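Local coordinates for protein bifunctional enzyme IspD/IspF (Campylobacter jejuni, PDB 1W55) that catalyses two separate steps of the non-mevalonate isoprenoid pathway, cytidylyl transfer from CTP to methylerythritol phosphate and cyclisation to methylerythritol 2,4-cyclodiphosphate with release of CMP, at residues S2-I7 with I87-F91; A117-A123 with K179-G185; L155-L160 with A172-M176. All blocks are in the same frame, centred on the assembly; numbering follows the deposited sequence.

Contact 1 (S2-I7 with I87-F91); sequences SEMSLI and IDSEF
F91 is gripped by the first residues of the chain through two backbone hydrogen bonds. F91 N donates to the carbonyl of E3, with 3.1 Å between F91 N and E3 O. S5 N returns the bond to F91 O at the same length, 3.1 Å. M4, the residue between the two anchors, adds a CA-H...O contact to F91 O, and M4 and F91 form a parallel bridge.

Serine hydroxyls make up a second polar group. S89 OG lies between its backbone N and carbonyl carbon (chi1 68°), which turns it back over its own segment to donate to F91 O at 2.7 Å, so this carbonyl accepts from both S5 N and S89 OG. S5 OG stands 3.0 Å from S89 OG, and a water held by S5 OG and D88 N carries the polar cluster to the backbone of D88.

The bridge is where strand 91-96 starts alongside strand 4-9 in the parallel part of the cytidylyltransferase sheet, after a crossover that includes helix 76-84. This is the Rossmann-like layout of GT-A-type nucleotidyltransferases. Beyond the bridge, S5 also pairs with M93 through the backbone.

Apolar contacts lie on both faces of strand 4-9. M4 CG meets F91 CB at 4.0 Å, the two side chains crossing at about a right angle, and M4 then leads off to F107 and I111 of helix 104-111. On the side of S5, I7 CD1 rests 3.9 Å from I87 CG1, while I87 CD1 packs on S5 CB at 3.7 Å. The F91 ring has E90 CG over one face, and S2 N and E3 O lie near its plane at the edge.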
# COMPACT_ATOMS: atom_id res chain seq x y z
N SER A 2 25.51 -27.95 24.49
CA SER A 2 24.70 -29.14 24.09
C SER A 2 23.36 -28.74 23.46
O SER A 2 23.21 -27.61 22.96
CB SER A 2 24.49 -30.08 25.28
OG SER A 2 25.11 -31.34 25.06
N GLU A 3 22.38 -29.65 23.49
CA GLU A 3 21.13 -29.44 22.75
C GLU A 3 19.91 -28.99 23.56
O GLU A 3 19.88 -29.08 24.80
CB GLU A 3 20.81 -30.66 21.87
CG GLU A 3 21.19 -30.42 20.41
CD GLU A 3 20.08 -30.76 19.43
OE1 GLU A 3 20.04 -31.92 18.95
OE2 GLU A 3 19.26 -29.86 19.13
N MET A 4 18.92 -28.51 22.82
CA MET A 4 17.75 -27.85 23.36
C MET A 4 16.48 -28.45 22.77
O MET A 4 16.42 -28.73 21.57
CB MET A 4 17.82 -26.36 23.02
CG MET A 4 16.82 -25.48 23.76
SD MET A 4 17.21 -23.74 23.61
CE MET A 4 17.19 -23.50 21.81
N SER A 5 15.49 -28.64 23.64
CA SER A 5 14.14 -29.03 23.23
C SER A 5 13.19 -27.84 23.41
O SER A 5 13.57 -26.82 23.96
CB SER A 5 13.65 -30.23 24.04
OG SER A 5 14.45 -31.38 23.80
N LEU A 6 11.96 -27.99 22.92
CA LEU A 6 10.96 -26.92 23.01
C LEU A 6 9.68 -27.45 23.65
O LEU A 6 9.17 -28.51 23.25
CB LEU A 6 10.68 -26.31 21.63
CG LEU A 6 9.55 -25.26 21.53
CD1 LEU A 6 9.93 -23.98 22.26
CD2 LEU A 6 9.17 -24.94 20.07
N ILE A 7 9.19 -26.73 24.67
CA ILE A 7 7.86 -26.99 25.22
C ILE A 7 6.96 -25.79 24.96
O ILE A 7 7.24 -24.68 25.43
CB ILE A 7 7.90 -27.31 26.73
CG1 ILE A 7 8.74 -28.58 27.02
CG2 ILE A 7 6.48 -27.46 27.29
CD1 ILE A 7 8.97 -28.84 28.52
N ILE A 87 11.50 -34.60 28.31
CA ILE A 87 12.73 -33.94 27.86
C ILE A 87 13.97 -34.55 28.51
O ILE A 87 14.01 -34.74 29.73
CB ILE A 87 12.68 -32.41 28.18
CG1 ILE A 87 11.36 -31.79 27.68
CG2 ILE A 87 13.92 -31.68 27.63
CD1 ILE A 87 11.11 -31.93 26.19
N ASP A 88 14.98 -34.85 27.69
CA ASP A 88 16.26 -35.34 28.22
C ASP A 88 17.47 -34.56 27.71
O ASP A 88 18.61 -34.94 27.98
CB ASP A 88 16.42 -36.86 28.01
CG ASP A 88 16.39 -37.28 26.54
OD1 ASP A 88 16.87 -36.52 25.67
OD2 ASP A 88 15.90 -38.37 26.16
N SER A 89 17.23 -33.47 26.98
CA SER A 89 18.30 -32.58 26.55
C SER A 89 18.70 -31.65 27.69
O SER A 89 17.89 -31.39 28.59
CB SER A 89 17.88 -31.77 25.30
OG SER A 89 16.84 -30.83 25.58
N GLU A 90 19.94 -31.15 27.66
CA GLU A 90 20.45 -30.26 28.70
C GLU A 90 19.61 -28.99 28.88
O GLU A 90 19.41 -28.51 30.00
CB GLU A 90 21.91 -29.86 28.40
CG GLU A 90 22.65 -29.29 29.62
CD GLU A 90 24.04 -28.75 29.31
OE1 GLU A 90 24.58 -29.03 28.22
OE2 GLU A 90 24.60 -28.05 30.18
N PHE A 91 19.16 -28.43 27.76
CA PHE A 91 18.39 -27.19 27.79
C PHE A 91 16.98 -27.39 27.28
O PHE A 91 16.71 -28.29 26.47
CB PHE A 91 19.10 -26.11 26.97
CG PHE A 91 20.46 -25.76 27.49
CD1 PHE A 91 21.60 -26.34 26.93
CD2 PHE A 91 20.60 -24.86 28.55
CE1 PHE A 91 22.87 -26.03 27.42
CE2 PHE A 91 21.87 -24.55 29.05
CZ PHE A 91 23.00 -25.13 28.48
O HOH W 1 14.51 -33.99 24.77

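Contact 2 (A117-A123 with K179-G185); sequences ADCITPA and KIWFVEG
Strands 119-123 and 180-184 run parallel with a 37° angle between their directions and an unbroken ladder in which W181 N bonds to C119 O, T121 N to W181 O, V183 N to T121 O and A123 N to V183 O. At the start of the pair, K179 O accepts from both D118 N and C119 N. The carboxylate of D118 completes this end: K179 N reaches D118 OD2 at 2.8 Å, on the anti side and 23° out of the carboxylate plane. At the far end G185 N bonds to A123 O.

On one face T121 CG2 touches F182 CD2 at 3.7 Å and I180 CG2 at 3.8 Å; the T121 and F182 side chains lie side by side. I180 CG2 also sits 3.7 Å above the F182 ring, toward its rim, and I180 CD1 reaches C119 CB. With chi1 at -179° the T121 hydroxyl turns away from this cluster and OG1 hydrogen-bonds to Q149. On the other face W181 CB rests on A117 CB at 3.8 Å and on I120 CD1 at 3.9 Å, while I120 CG2 nears the indole edge.

Helix 104-111 covers the face of I120, P122 and V183; helix 169-174 reaches C119 and I180 on the other. A sheet sandwiched between helices in this way is typical of the alpha/beta/alpha IspD cytidylyltransferase domain.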
# COMPACT_ATOMS: atom_id res chain seq x y z
N ALA A 117 23.76 -18.01 32.82
CA ALA A 117 22.91 -18.28 34.00
C ALA A 117 22.16 -19.61 33.91
O ALA A 117 22.36 -20.39 32.97
CB ALA A 117 21.94 -17.11 34.24
N ASP A 118 21.30 -19.88 34.89
CA ASP A 118 20.48 -21.10 34.89
C ASP A 118 19.19 -20.94 34.07
O ASP A 118 18.64 -21.92 33.56
CB ASP A 118 20.14 -21.53 36.32
CG ASP A 118 21.37 -21.76 37.17
OD1 ASP A 118 22.29 -22.48 36.72
OD2 ASP A 118 21.50 -21.24 38.30
N CYS A 119 18.71 -19.70 33.97
CA CYS A 119 17.50 -19.40 33.22
C CYS A 119 17.68 -18.07 32.49
O CYS A 119 18.12 -17.08 33.09
CB CYS A 119 16.30 -19.34 34.17
SG CYS A 119 14.72 -18.93 33.41
N ILE A 120 17.38 -18.07 31.19
CA ILE A 120 17.47 -16.86 30.36
C ILE A 120 16.08 -16.43 29.90
O ILE A 120 15.34 -17.21 29.30
CB ILE A 120 18.35 -17.08 29.11
CG1 ILE A 120 19.47 -18.13 29.36
CG2 ILE A 120 18.88 -15.73 28.59
CD1 ILE A 120 20.54 -17.72 30.40
N THR A 121 15.74 -15.17 30.17
CA THR A 121 14.38 -14.69 29.95
C THR A 121 14.38 -13.24 29.44
O THR A 121 15.24 -12.44 29.84
CB THR A 121 13.55 -14.81 31.27
OG1 THR A 121 12.21 -14.34 31.04
CG2 THR A 121 14.05 -13.85 32.33
N PRO A 122 13.44 -12.92 28.57
CA PRO A 122 13.19 -11.53 28.19
C PRO A 122 12.42 -10.79 29.27
O PRO A 122 11.67 -11.38 30.04
CB PRO A 122 12.36 -11.64 26.90
CG PRO A 122 12.23 -13.10 26.59
CD PRO A 122 12.55 -13.85 27.85
N ALA A 123 12.62 -9.48 29.31
CA ALA A 123 12.01 -8.62 30.30
C ALA A 123 11.93 -7.21 29.74
O ALA A 123 12.74 -6.82 28.89
CB ALA A 123 12.80 -8.62 31.60
N LYS A 179 20.35 -18.79 39.16
CA LYS A 179 20.63 -17.45 38.62
C LYS A 179 19.86 -17.19 37.33
O LYS A 179 19.73 -18.08 36.48
CB LYS A 179 22.14 -17.26 38.37
CG LYS A 179 23.04 -17.67 39.55
CD LYS A 179 23.53 -16.46 40.35
CE LYS A 179 23.62 -16.78 41.84
NZ LYS A 179 22.38 -16.39 42.56
N ILE A 180 19.36 -15.97 37.19
CA ILE A 180 18.61 -15.53 36.03
C ILE A 180 19.39 -14.49 35.23
O ILE A 180 19.95 -13.56 35.79
CB ILE A 180 17.25 -14.92 36.47
CG1 ILE A 180 16.60 -15.74 37.60
CG2 ILE A 180 16.30 -14.74 35.24
CD1 ILE A 180 16.22 -17.15 37.22
N TRP A 181 19.41 -14.66 33.91
CA TRP A 181 19.91 -13.63 33.01
C TRP A 181 18.73 -12.96 32.29
O TRP A 181 17.92 -13.64 31.63
CB TRP A 181 20.92 -14.22 32.00
CG TRP A 181 21.62 -13.16 31.19
CD1 TRP A 181 21.33 -12.78 29.91
CD2 TRP A 181 22.72 -12.34 31.61
NE1 TRP A 181 22.18 -11.78 29.51
CE2 TRP A 181 23.05 -11.49 30.53
CE3 TRP A 181 23.47 -12.25 32.80
CZ2 TRP A 181 24.09 -10.55 30.60
CZ3 TRP A 181 24.51 -11.31 32.86
CH2 TRP A 181 24.81 -10.48 31.77
N PHE A 182 18.61 -11.64 32.45
CA PHE A 182 17.54 -10.88 31.82
C PHE A 182 18.00 -10.27 30.49
O PHE A 182 19.04 -9.62 30.40
CB PHE A 182 17.01 -9.79 32.75
CG PHE A 182 16.42 -10.33 34.03
CD1 PHE A 182 17.19 -10.39 35.19
CD2 PHE A 182 15.11 -10.80 34.06
CE1 PHE A 182 16.66 -10.90 36.38
CE2 PHE A 182 14.57 -11.31 35.25
CZ PHE A 182 15.35 -11.36 36.41
N VAL A 183 17.20 -10.50 29.45
CA VAL A 183 17.49 -10.01 28.11
C VAL A 183 16.35 -9.05 27.77
O VAL A 183 15.23 -9.25 28.23
CB VAL A 183 17.57 -11.23 27.14
CG1 VAL A 183 16.76 -11.03 25.87
CG2 VAL A 183 19.01 -11.58 26.84
N GLU A 184 16.62 -8.00 27.00
CA GLU A 184 15.55 -7.06 26.64
C GLU A 184 14.44 -7.77 25.85
O GLU A 184 14.73 -8.55 24.94
CB GLU A 184 16.11 -5.85 25.87
CG GLU A 184 15.08 -4.98 25.14
CD GLU A 184 14.36 -3.96 26.03
OE1 GLU A 184 14.55 -3.95 27.26
OE2 GLU A 184 13.59 -3.15 25.47
N GLY A 185 13.19 -7.52 26.22
CA GLY A 185 12.05 -8.13 25.55
C GLY A 185 11.59 -7.37 24.32
O GLY A 185 12.33 -6.55 23.78

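Contact 3 (L155-L160 with A172-M176); sequences LLKKAL and AIAAM
I173 reaches from helix 169-174 to helix 153-159 with its longer branch. From CB, the ethyl arm leaves with CG1 anti to the carbonyl carbon (chi1 -64°). I173 CG1 passes L156 CD1 at 4.1 Å, the L156 and I173 side chains crossing at about a right angle. I173 CD1 then settles against the backbone of helix 153-159, 3.7 Å from L156 N, and touches L155 CB at 3.9 Å.

One turn along helix 153-159, A159 faces A172. Their small side chains let the helices come close, with A159 CA and A172 CA 5.5 Å apart, and A159 CB lies 3.5 Å from A172 O. L160 CD2 adds a contact to A172 CB. M176, bent at chi2, brings its methyl CE to 3.4 Å from K158 O.

No direct hydrogen bond joins the segments. A single water bridges them instead, donating to A159 O at 2.9 Å and to A172 O at 2.8 Å, and so serves one carbonyl of each helix. The two helices are therefore held by aliphatic packing, with water rather than a side chain providing the polar link.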
# COMPACT_ATOMS: atom_id res chain seq x y z
N LEU A 155 17.48 -28.47 36.37
CA LEU A 155 17.14 -27.47 37.39
C LEU A 155 15.66 -27.10 37.41
O LEU A 155 15.08 -26.89 38.48
CB LEU A 155 17.99 -26.21 37.23
CG LEU A 155 19.46 -26.34 37.67
CD1 LEU A 155 20.18 -25.02 37.51
CD2 LEU A 155 19.61 -26.85 39.12
N LEU A 156 15.06 -26.99 36.22
CA LEU A 156 13.65 -26.63 36.09
C LEU A 156 12.78 -27.77 36.60
O LEU A 156 11.78 -27.53 37.28
CB LEU A 156 13.30 -26.24 34.65
CG LEU A 156 11.89 -25.68 34.37
CD1 LEU A 156 11.61 -24.46 35.24
CD2 LEU A 156 11.67 -25.36 32.87
N LYS A 157 13.17 -29.00 36.29
CA LYS A 157 12.54 -30.19 36.88
C LYS A 157 12.55 -30.12 38.41
O LYS A 157 11.50 -30.25 39.05
CB LYS A 157 13.22 -31.47 36.40
CG LYS A 157 12.91 -31.81 34.95
CD LYS A 157 13.25 -33.25 34.63
CE LYS A 157 13.45 -33.44 33.13
NZ LYS A 157 13.59 -34.87 32.74
N LYS A 158 13.74 -29.89 38.98
CA LYS A 158 13.88 -29.78 40.43
C LYS A 158 13.07 -28.62 40.98
O LYS A 158 12.42 -28.74 42.02
CB LYS A 158 15.36 -29.62 40.83
CG LYS A 158 15.87 -30.71 41.77
CD LYS A 158 17.39 -30.62 41.95
CE LYS A 158 18.10 -31.84 41.37
NZ LYS A 158 19.23 -31.45 40.47
N ALA A 159 13.11 -27.49 40.27
CA ALA A 159 12.36 -26.29 40.66
C ALA A 159 10.85 -26.54 40.84
O ALA A 159 10.22 -25.84 41.62
CB ALA A 159 12.59 -25.17 39.65
N LEU A 160 10.30 -27.53 40.13
CA LEU A 160 8.86 -27.79 40.13
C LEU A 160 8.49 -29.04 40.92
O LEU A 160 7.37 -29.54 40.81
CB LEU A 160 8.30 -27.90 38.70
CG LEU A 160 8.50 -26.69 37.78
CD1 LEU A 160 8.07 -27.00 36.34
CD2 LEU A 160 7.75 -25.48 38.33
N ALA A 172 10.52 -19.76 39.31
CA ALA A 172 10.68 -21.15 39.74
C ALA A 172 12.15 -21.46 40.01
O ALA A 172 12.50 -21.94 41.08
CB ALA A 172 10.08 -22.12 38.72
N ILE A 173 13.00 -21.15 39.03
CA ILE A 173 14.44 -21.38 39.13
C ILE A 173 15.09 -20.53 40.23
O ILE A 173 15.91 -21.03 41.00
CB ILE A 173 15.13 -21.09 37.76
CG1 ILE A 173 14.64 -22.08 36.69
CG2 ILE A 173 16.66 -21.07 37.91
CD1 ILE A 173 15.47 -23.34 36.54
N ALA A 174 14.72 -19.25 40.29
CA ALA A 174 15.24 -18.33 41.29
C ALA A 174 14.94 -18.77 42.73
O ALA A 174 15.79 -18.62 43.61
CB ALA A 174 14.72 -16.91 41.05
N ALA A 175 13.74 -19.32 42.96
CA ALA A 175 13.30 -19.75 44.30
C ALA A 175 14.11 -20.92 44.88
O ALA A 175 14.05 -21.19 46.08
CB ALA A 175 11.80 -20.07 44.32
N MET A 176 14.87 -21.61 44.03
CA MET A 176 15.79 -22.64 44.49
C MET A 176 17.24 -22.18 44.43
O MET A 176 18.17 -23.00 44.43
CB MET A 176 15.60 -23.94 43.70
CG MET A 176 14.39 -24.73 44.15
SD MET A 176 14.63 -26.51 44.21
CE MET A 176 13.01 -27.00 44.85
O HOH W 2 11.47 -23.63 42.99

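From the N terminus, contact 1 closes first, bringing the loop after helix 76-84 back to strand 4-9. Contact 2 opens only later, when strand 119-124 is laid down, and closes at strand 180-184; contact 3, the helix pair 153-159 and 169-174, is nested within that loop. Contacts 1 and 2 do not touch, their centres about 17 Å apart, yet both build on one sheet. Contact 3 meets each of them: K157 NZ probably hydrogen-bonds to I87 O of contact 1, while L155 and I173 pack on D118, and I173 on I180, of contact 2. The helix pair thus ties two regions of the cytidylyltransferase domain together.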